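Local coordinates for ESX-1 secretion system protein eccD1 (Mycobacterium tuberculosis, PDB 4KV2) that forms the ubiquitin-like domain of a membrane component of the ESX-1 type VII secretion system, which delivers virulence factors such as EsxA and EsxB to host cells, at residues 8-20 against 38-51. Residues are numbered along the deposited sequence; the frame is centred on the assembly and turned at random.
Sequences VTILTGRRMTDLV and LSEVLEDTPADVLG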
ATOM      1  N   VAL A   8       4.902   4.146 -10.207  1.00 17.59           N
ATOM      2  CA  VAL A   8       4.421   3.341 -11.313  1.00 17.16           C
ATOM      3  C   VAL A   8       3.047   3.824 -11.714  1.00 16.90           C
ATOM      4  O   VAL A   8       2.361   4.485 -10.928  1.00 17.28           O
ATOM      5  CB  VAL A   8       4.387   1.819 -11.004  1.00 17.05           C
ATOM      6  CG1 VAL A   8       5.764   1.337 -10.560  1.00 17.84           C
ATOM      7  CG2 VAL A   8       3.322   1.497  -9.984  1.00 16.89           C
ATOM      8  N   THR A   9       2.672   3.542 -12.954  1.00 16.75           N
ATOM      9  CA  THR A   9       1.347   3.862 -13.435  1.00 16.88           C
ATOM     10  C   THR A   9       0.711   2.523 -13.803  1.00 16.36           C
ATOM     11  O   THR A   9       1.281   1.763 -14.580  1.00 16.87           O
ATOM     12  CB  THR A   9       1.423   4.752 -14.669  1.00 18.56           C
ATOM     13  OG1 THR A   9       2.040   6.015 -14.342  1.00 19.93           O
ATOM     14  CG2 THR A   9       0.042   4.985 -15.242  1.00 19.34           C
ATOM     15  N   ILE A  10      -0.461   2.252 -13.252  1.00 16.15           N
ATOM     16  CA  ILE A  10      -1.217   1.060 -13.582  1.00 16.43           C
ATOM     17  C   ILE A  10      -2.204   1.362 -14.703  1.00 17.40           C
ATOM     18  O   ILE A  10      -3.033   2.275 -14.574  1.00 17.85           O
ATOM     19  CB  ILE A  10      -2.046   0.546 -12.371  1.00 16.69           C
ATOM     20  CG1 ILE A  10      -1.140   0.315 -11.163  1.00 16.62           C
ATOM     21  CG2 ILE A  10      -2.823  -0.721 -12.751  1.00 17.71           C
ATOM     22  CD1 ILE A  10       0.070  -0.575 -11.415  1.00 16.76           C
ATOM     23  N   LEU A  11      -2.116   0.598 -15.783  1.00 18.26           N
ATOM     24  CA  LEU A  11      -3.094   0.638 -16.877  1.00 19.91           C
ATOM     25  C   LEU A  11      -4.237  -0.359 -16.646  1.00 20.60           C
ATOM     26  O   LEU A  11      -3.994  -1.541 -16.538  1.00 21.14           O
ATOM     27  CB  LEU A  11      -2.395   0.280 -18.193  1.00 21.74           C
ATOM     28  CG  LEU A  11      -3.196   0.383 -19.504  1.00 24.01           C
ATOM     29  CD1 LEU A  11      -3.785   1.783 -19.713  1.00 24.70           C
ATOM     30  CD2 LEU A  11      -2.266   0.020 -20.644  1.00 26.44           C
ATOM     31  N   THR A  12      -5.469   0.128 -16.611  1.00 21.34           N
ATOM     32  CA  THR A  12      -6.668  -0.687 -16.503  1.00 23.00           C
ATOM     33  C   THR A  12      -7.570  -0.265 -17.662  1.00 24.93           C
ATOM     34  O   THR A  12      -8.267   0.746 -17.591  1.00 25.64           O
ATOM     35  CB  THR A  12      -7.396  -0.490 -15.159  1.00 23.33           C
ATOM     36  OG1 THR A  12      -6.479  -0.645 -14.069  1.00 22.21           O
ATOM     37  CG2 THR A  12      -8.482  -1.509 -14.996  1.00 25.47           C
ATOM     38  N   GLY A  13      -7.527  -1.041 -18.747  1.00 26.78           N
ATOM     39  CA  GLY A  13      -8.215  -0.695 -19.990  1.00 29.18           C
ATOM     40  C   GLY A  13      -7.602   0.576 -20.535  1.00 29.72           C
ATOM     41  O   GLY A  13      -6.440   0.579 -20.946  1.00 30.21           O
ATOM     42  N   ARG A  14      -8.362   1.663 -20.493  1.00 31.03           N
ATOM     43  CA  ARG A  14      -7.899   2.949 -21.006  1.00 32.43           C
ATOM     44  C   ARG A  14      -7.444   3.857 -19.900  1.00 30.95           C
ATOM     45  O   ARG A  14      -6.909   4.914 -20.172  1.00 32.01           O
ATOM     46  CB  ARG A  14      -9.025   3.682 -21.711  1.00 36.24           C
ATOM     47  CG  ARG A  14      -9.562   2.954 -22.902  1.00 39.15           C
ATOM     48  CD  ARG A  14     -10.110   3.925 -23.931  1.00 43.62           C
ATOM     49  NE  ARG A  14     -11.552   4.107 -23.821  1.00 46.71           N
ATOM     50  CZ  ARG A  14     -12.457   3.183 -24.148  1.00 48.41           C
ATOM     51  NH1 ARG A  14     -12.068   1.982 -24.577  1.00 48.38           N
ATOM     52  NH2 ARG A  14     -13.760   3.452 -24.041  1.00 50.84           N
ATOM     53  N   ARG A  15      -7.718   3.468 -18.662  1.00 28.90           N
ATOM     54  CA  ARG A  15      -7.462   4.321 -17.521  1.00 28.41           C
ATOM     55  C   ARG A  15      -6.069   4.092 -16.991  1.00 25.96           C
ATOM     56  O   ARG A  15      -5.644   2.958 -16.814  1.00 24.15           O
ATOM     57  CB  ARG A  15      -8.462   4.050 -16.407  1.00 28.99           C
ATOM     58  CG  ARG A  15      -8.180   4.857 -15.137  1.00 29.63           C
ATOM     59  CD  ARG A  15      -8.299   6.349 -15.381  1.00 32.55           C
ATOM     60  NE  ARG A  15      -9.690   6.737 -15.580  1.00 36.25           N
ATOM     61  CZ  ARG A  15     -10.541   7.070 -14.607  1.00 39.04           C
ATOM     62  NH1 ARG A  15     -10.169   7.072 -13.328  1.00 38.90           N
ATOM     63  NH2 ARG A  15     -11.792   7.395 -14.919  1.00 42.55           N
ATOM     64  N   MET A  16      -5.372   5.178 -16.705  1.00 25.48           N
ATOM     65  CA  MET A  16      -4.124   5.096 -15.992  1.00 24.62           C
ATOM     66  C   MET A  16      -4.326   5.578 -14.562  1.00 22.80           C
ATOM     67  O   MET A  16      -5.017   6.567 -14.323  1.00 22.75           O
ATOM     68  CB  MET A  16      -3.084   5.955 -16.679  1.00 27.03           C
ATOM     69  CG  MET A  16      -2.633   5.404 -18.017  1.00 30.31           C
ATOM     70  SD  MET A  16      -1.543   6.625 -18.762  1.00 35.80           S
ATOM     71  CE  MET A  16      -1.109   5.673 -20.219  1.00 38.65           C
ATOM     72  N   THR A  17      -3.686   4.894 -13.630  1.00 20.77           N
ATOM     73  CA  THR A  17      -3.684   5.301 -12.253  1.00 20.17           C
ATOM     74  C   THR A  17      -2.249   5.335 -11.702  1.00 19.05           C
ATOM     75  O   THR A  17      -1.585   4.299 -11.614  1.00 18.71           O
ATOM     76  CB  THR A  17      -4.554   4.364 -11.392  1.00 20.50           C
ATOM     77  OG1 THR A  17      -5.870   4.246 -11.980  1.00 22.00           O
ATOM     78  CG2 THR A  17      -4.686   4.904 -10.003  1.00 21.08           C
ATOM     79  N   ASP A  18      -1.790   6.510 -11.277  1.00 19.25           N
ATOM     80  CA  ASP A  18      -0.431   6.624 -10.748  1.00 18.97           C
ATOM     81  C   ASP A  18      -0.393   6.161  -9.309  1.00 18.46           C
ATOM     82  O   ASP A  18      -1.223   6.602  -8.511  1.00 19.26           O
ATOM     83  CB  ASP A  18       0.099   8.053 -10.860  1.00 20.52           C
ATOM     84  CG  ASP A  18       0.331   8.487 -12.301  1.00 21.98           C
ATOM     85  OD1 ASP A  18       0.120   7.675 -13.236  1.00 21.18           O
ATOM     86  OD2 ASP A  18       0.711   9.663 -12.505  1.00 24.03           O
ATOM     87  N   LEU A  19       0.569   5.287  -8.985  1.00 17.85           N
ATOM     88  CA  LEU A  19       0.793   4.804  -7.604  1.00 17.82           C
ATOM     89  C   LEU A  19       2.229   5.047  -7.162  1.00 18.01           C
ATOM     90  O   LEU A  19       3.117   5.242  -7.996  1.00 18.49           O
ATOM     91  CB  LEU A  19       0.535   3.296  -7.495  1.00 17.40           C
ATOM     92  CG  LEU A  19      -0.823   2.778  -7.974  1.00 18.09           C
ATOM     93  CD1 LEU A  19      -0.802   1.260  -7.857  1.00 18.85           C
ATOM     94  CD2 LEU A  19      -1.965   3.380  -7.150  1.00 19.24           C
ATOM     95  N   VAL A  20       2.438   5.015  -5.855  1.00 18.16           N
ATOM     96  CA  VAL A  20       3.778   5.024  -5.250  1.00 18.65           C
ATOM     97  C   VAL A  20       3.897   3.734  -4.445  1.00 18.31           C
ATOM     98  O   VAL A  20       3.164   3.552  -3.484  1.00 19.03           O
ATOM     99  CB  VAL A  20       3.977   6.224  -4.322  1.00 20.30           C
ATOM    100  CG1 VAL A  20       5.381   6.226  -3.722  1.00 21.21           C
ATOM    101  CG2 VAL A  20       3.718   7.533  -5.060  1.00 21.58           C
ATOM    102  N   LEU A  38      -7.134  -0.301  -5.719  1.00 17.80           N
ATOM    103  CA  LEU A  38      -7.466   0.091  -7.095  1.00 19.22           C
ATOM    104  C   LEU A  38      -8.930  -0.215  -7.387  1.00 19.00           C
ATOM    105  O   LEU A  38      -9.622   0.588  -8.019  1.00 19.91           O
ATOM    106  CB  LEU A  38      -6.580  -0.609  -8.107  1.00 20.96           C
ATOM    107  CG  LEU A  38      -5.159  -0.079  -8.190  1.00 24.37           C
ATOM    108  CD1 LEU A  38      -4.300  -1.090  -8.911  1.00 27.01           C
ATOM    109  CD2 LEU A  38      -5.165   1.236  -8.945  1.00 28.62           C
ATOM    110  N   SER A  39      -9.414  -1.350  -6.858  1.00 19.16           N
ATOM    111  CA  SER A  39     -10.832  -1.678  -6.983  1.00 21.69           C
ATOM    112  C   SER A  39     -11.722  -0.557  -6.412  1.00 22.75           C
ATOM    113  O   SER A  39     -12.760  -0.232  -6.990  1.00 24.87           O
ATOM    114  CB  SER A  39     -11.161  -3.026  -6.290  1.00 24.09           C
ATOM    115  OG  SER A  39     -12.548  -3.358  -6.448  1.00 29.14           O
ATOM    116  N   GLU A  40     -11.337   0.023  -5.276  1.00 23.13           N
ATOM    117  CA  GLU A  40     -12.135   1.096  -4.648  1.00 26.35           C
ATOM    118  C   GLU A  40     -12.008   2.364  -5.488  1.00 26.49           C
ATOM    119  O   GLU A  40     -13.005   3.042  -5.806  1.00 28.59           O
ATOM    120  CB  GLU A  40     -11.648   1.385  -3.223  1.00 28.90           C
ATOM    121  CG  GLU A  40     -11.756   0.216  -2.257  1.00 31.26           C
ATOM    122  CD  GLU A  40     -13.028   0.218  -1.431  1.00 38.13           C
ATOM    123  OE1 GLU A  40     -13.781   1.212  -1.463  1.00 41.49           O
ATOM    124  OE2 GLU A  40     -13.248  -0.779  -0.709  1.00 42.45           O
ATOM    125  N   VAL A  41     -10.772   2.673  -5.871  1.00 25.57           N
ATOM    126  CA  VAL A  41     -10.492   3.895  -6.647  1.00 28.26           C
ATOM    127  C   VAL A  41     -11.305   3.900  -7.931  1.00 28.34           C
ATOM    128  O   VAL A  41     -11.844   4.927  -8.304  1.00 31.10           O
ATOM    129  CB  VAL A  41      -8.982   4.055  -6.952  1.00 29.61           C
ATOM    130  CG1 VAL A  41      -8.723   5.163  -7.961  1.00 34.24           C
ATOM    131  CG2 VAL A  41      -8.218   4.377  -5.688  1.00 32.09           C
ATOM    132  N   LEU A  42     -11.408   2.748  -8.593  1.00 26.73           N
ATOM    133  CA  LEU A  42     -12.047   2.667  -9.899  1.00 28.67           C
ATOM    134  C   LEU A  42     -13.460   2.096  -9.839  1.00 29.92           C
ATOM    135  O   LEU A  42     -14.008   1.687 -10.873  1.00 32.07           O
ATOM    136  CB  LEU A  42     -11.189   1.838 -10.844  1.00 29.39           C
ATOM    137  CG  LEU A  42      -9.783   2.358 -11.117  1.00 31.34           C
ATOM    138  CD1 LEU A  42      -8.999   1.330 -11.919  1.00 33.41           C
ATOM    139  CD2 LEU A  42      -9.781   3.688 -11.847  1.00 35.74           C
ATOM    140  N   GLU A  43     -14.072   2.107  -8.651  1.00 30.26           N
ATOM    141  CA  GLU A  43     -15.388   1.477  -8.491  1.00 34.30           C
ATOM    142  C   GLU A  43     -16.480   2.178  -9.299  1.00 37.76           C
ATOM    143  O   GLU A  43     -17.406   1.519  -9.777  1.00 41.68           O
ATOM    144  CB  GLU A  43     -15.794   1.358  -7.019  1.00 36.53           C
ATOM    145  CG  GLU A  43     -16.215   2.665  -6.349  1.00 39.17           C
ATOM    146  CD  GLU A  43     -16.397   2.512  -4.848  1.00 43.28           C
ATOM    147  OE1 GLU A  43     -16.055   1.439  -4.326  1.00 43.82           O
ATOM    148  OE2 GLU A  43     -16.888   3.460  -4.191  1.00 47.96           O
ATOM    149  N   ASP A  44     -16.360   3.501  -9.456  1.00 48.57           N
ATOM    150  CA  ASP A  44     -17.343   4.304 -10.210  1.00 49.69           C
ATOM    151  C   ASP A  44     -16.975   4.520 -11.678  1.00 49.40           C
ATOM    152  O   ASP A  44     -17.710   5.172 -12.411  1.00 53.74           O
ATOM    153  CB  ASP A  44     -17.537   5.670  -9.546  1.00 53.33           C
ATOM    154  CG  ASP A  44     -18.134   5.570  -8.149  1.00 55.25           C
ATOM    155  OD1 ASP A  44     -18.821   4.566  -7.845  1.00 55.02           O
ATOM    156  OD2 ASP A  44     -17.921   6.516  -7.361  1.00 59.12           O
ATOM    157  N   THR A  45     -15.844   3.974 -12.109  1.00 46.50           N
ATOM    158  CA  THR A  45     -15.404   4.117 -13.497  1.00 46.72           C
ATOM    159  C   THR A  45     -16.214   3.181 -14.425  1.00 48.69           C
ATOM    160  O   THR A  45     -16.338   1.996 -14.135  1.00 48.78           O
ATOM    161  CB  THR A  45     -13.895   3.828 -13.595  1.00 44.73           C
ATOM    162  OG1 THR A  45     -13.181   4.835 -12.870  1.00 48.12           O
ATOM    163  CG2 THR A  45     -13.419   3.834 -15.030  1.00 45.09           C
ATOM    164  N   PRO A  46     -16.768   3.710 -15.540  1.00 54.44           N
ATOM    165  CA  PRO A  46     -17.506   2.822 -16.464  1.00 60.82           C
ATOM    166  C   PRO A  46     -16.688   1.600 -16.916  1.00 57.75           C
ATOM    167  O   PRO A  46     -15.458   1.679 -17.021  1.00 51.96           O
ATOM    168  CB  PRO A  46     -17.841   3.738 -17.648  1.00 69.87           C
ATOM    169  CG  PRO A  46     -17.833   5.118 -17.082  1.00 70.61           C
ATOM    170  CD  PRO A  46     -16.813   5.119 -15.976  1.00 59.81           C
ATOM    171  N   ALA A  47     -17.363   0.480 -17.157  1.00 64.45           N
ATOM    172  CA  ALA A  47     -16.681  -0.777 -17.487  1.00 64.96           C
ATOM    173  C   ALA A  47     -16.022  -0.773 -18.879  1.00 66.07           C
ATOM    174  O   ALA A  47     -14.962  -1.392 -19.066  1.00 62.45           O
ATOM    175  CB  ALA A  47     -17.650  -1.949 -17.369  1.00 77.00           C
ATOM    176  N   ASP A  48     -16.650  -0.102 -19.849  1.00 73.31           N
ATOM    177  CA  ASP A  48     -16.094  -0.007 -21.210  1.00 76.60           C
ATOM    178  C   ASP A  48     -14.735   0.713 -21.221  1.00 65.38           C
ATOM    179  O   ASP A  48     -13.874   0.407 -22.051  1.00 64.93           O
ATOM    180  CB  ASP A  48     -17.088   0.656 -22.188  1.00 91.49           C
ATOM    181  CG  ASP A  48     -17.255   2.155 -21.950  1.00 91.14           C
ATOM    182  OD1 ASP A  48     -17.494   2.562 -20.796  1.00 85.42           O
ATOM    183  OD2 ASP A  48     -17.159   2.927 -22.928  1.00 99.71           O
ATOM    184  N   VAL A  49     -14.556   1.654 -20.293  1.00 58.62           N
ATOM    185  CA  VAL A  49     -13.303   2.384 -20.139  1.00 52.33           C
ATOM    186  C   VAL A  49     -12.230   1.478 -19.518  1.00 45.83           C
ATOM    187  O   VAL A  49     -11.052   1.585 -19.842  1.00 44.48           O
ATOM    188  CB  VAL A  49     -13.524   3.677 -19.305  1.00 52.63           C
ATOM    189  CG1 VAL A  49     -12.206   4.323 -18.885  1.00 50.22           C
ATOM    190  CG2 VAL A  49     -14.364   4.668 -20.094  1.00 63.24           C
ATOM    191  N   LEU A  50     -12.650   0.568 -18.647  1.00 42.27           N
ATOM    192  CA  LEU A  50     -11.737  -0.405 -18.038  1.00 37.83           C
ATOM    193  C   LEU A  50     -11.461  -1.633 -18.905  1.00 38.69           C
ATOM    194  O   LEU A  50     -10.752  -2.533 -18.471  1.00 36.04           O
ATOM    195  CB  LEU A  50     -12.278  -0.852 -16.669  1.00 36.78           C
ATOM    196  CG  LEU A  50     -12.477   0.295 -15.671  1.00 37.49           C
ATOM    197  CD1 LEU A  50     -13.062  -0.235 -14.371  1.00 38.02           C
ATOM    198  CD2 LEU A  50     -11.167   1.048 -15.429  1.00 34.93           C
ATOM    199  N   GLY A  51     -11.986  -1.661 -20.135  1.00 43.56           N
ATOM    200  CA  GLY A  51     -11.792  -2.793 -21.023  1.00 46.70           C
ATOM    201  C   GLY A  51     -12.262  -4.080 -20.388  1.00 46.62           C
ATOM    202  O   GLY A  51     -11.638  -5.116 -20.561  1.00 46.90           O
TER
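L38 and L42, one helical turn apart, project onto the hairpin of strands 8-12 and 15-20. The two methyls of L38 divide the work: CD1 meets I10 CG1 at 4.1 Å, while CD2 lies against T17 CG2 at 3.8 Å and also reaches L19. L42 sends CD1 tip to tip toward T12 and CD2 past R15, 3.7 Å from NH1. Threonine's beta-branching favours extended backbone while its methyl packs on leucine; at T12, CG2 stands anti to the backbone N (OG1 chi1 -51°) and lies beside L50 CD2, 3.7 Å away. The long R15 chain, bent at chi2 and chi3, slides its aliphatic part past L42 and carries its charge to the rim, where T45 CG2 lies over one guanidinium face.

At the hairpin tip the contact becomes polar. R14 N donates to V49 O over 2.8 Å, nearly straight at 165°. The type II' turn from T12 to R15 presents this N-H; G13, at positive phi, lets the loop approach closely, its CA 3.5 Å from L50 O. R14 NH2 adds a long salt bridge to D48 OD2 at 3.6 Å, guanidinium and carboxylate planes 82° apart.

Farther out, F53 touches T12, F55 touches L38 and L42, and neighbouring strand 86-91 brings L88 to I10 and L90 to L38. M3 of the second subunit packs on T17, L19 and V41. Helix 31-41 packs across the sheet as in ubiquitin's beta-grasp fold. Apolar packing therefore seats the helix, whereas one backbone bond, with L50 packed on T12, joins the following loop to the hairpin tip; the charge pair, long, exposed and with D48 poorly ordered, probably contributes little.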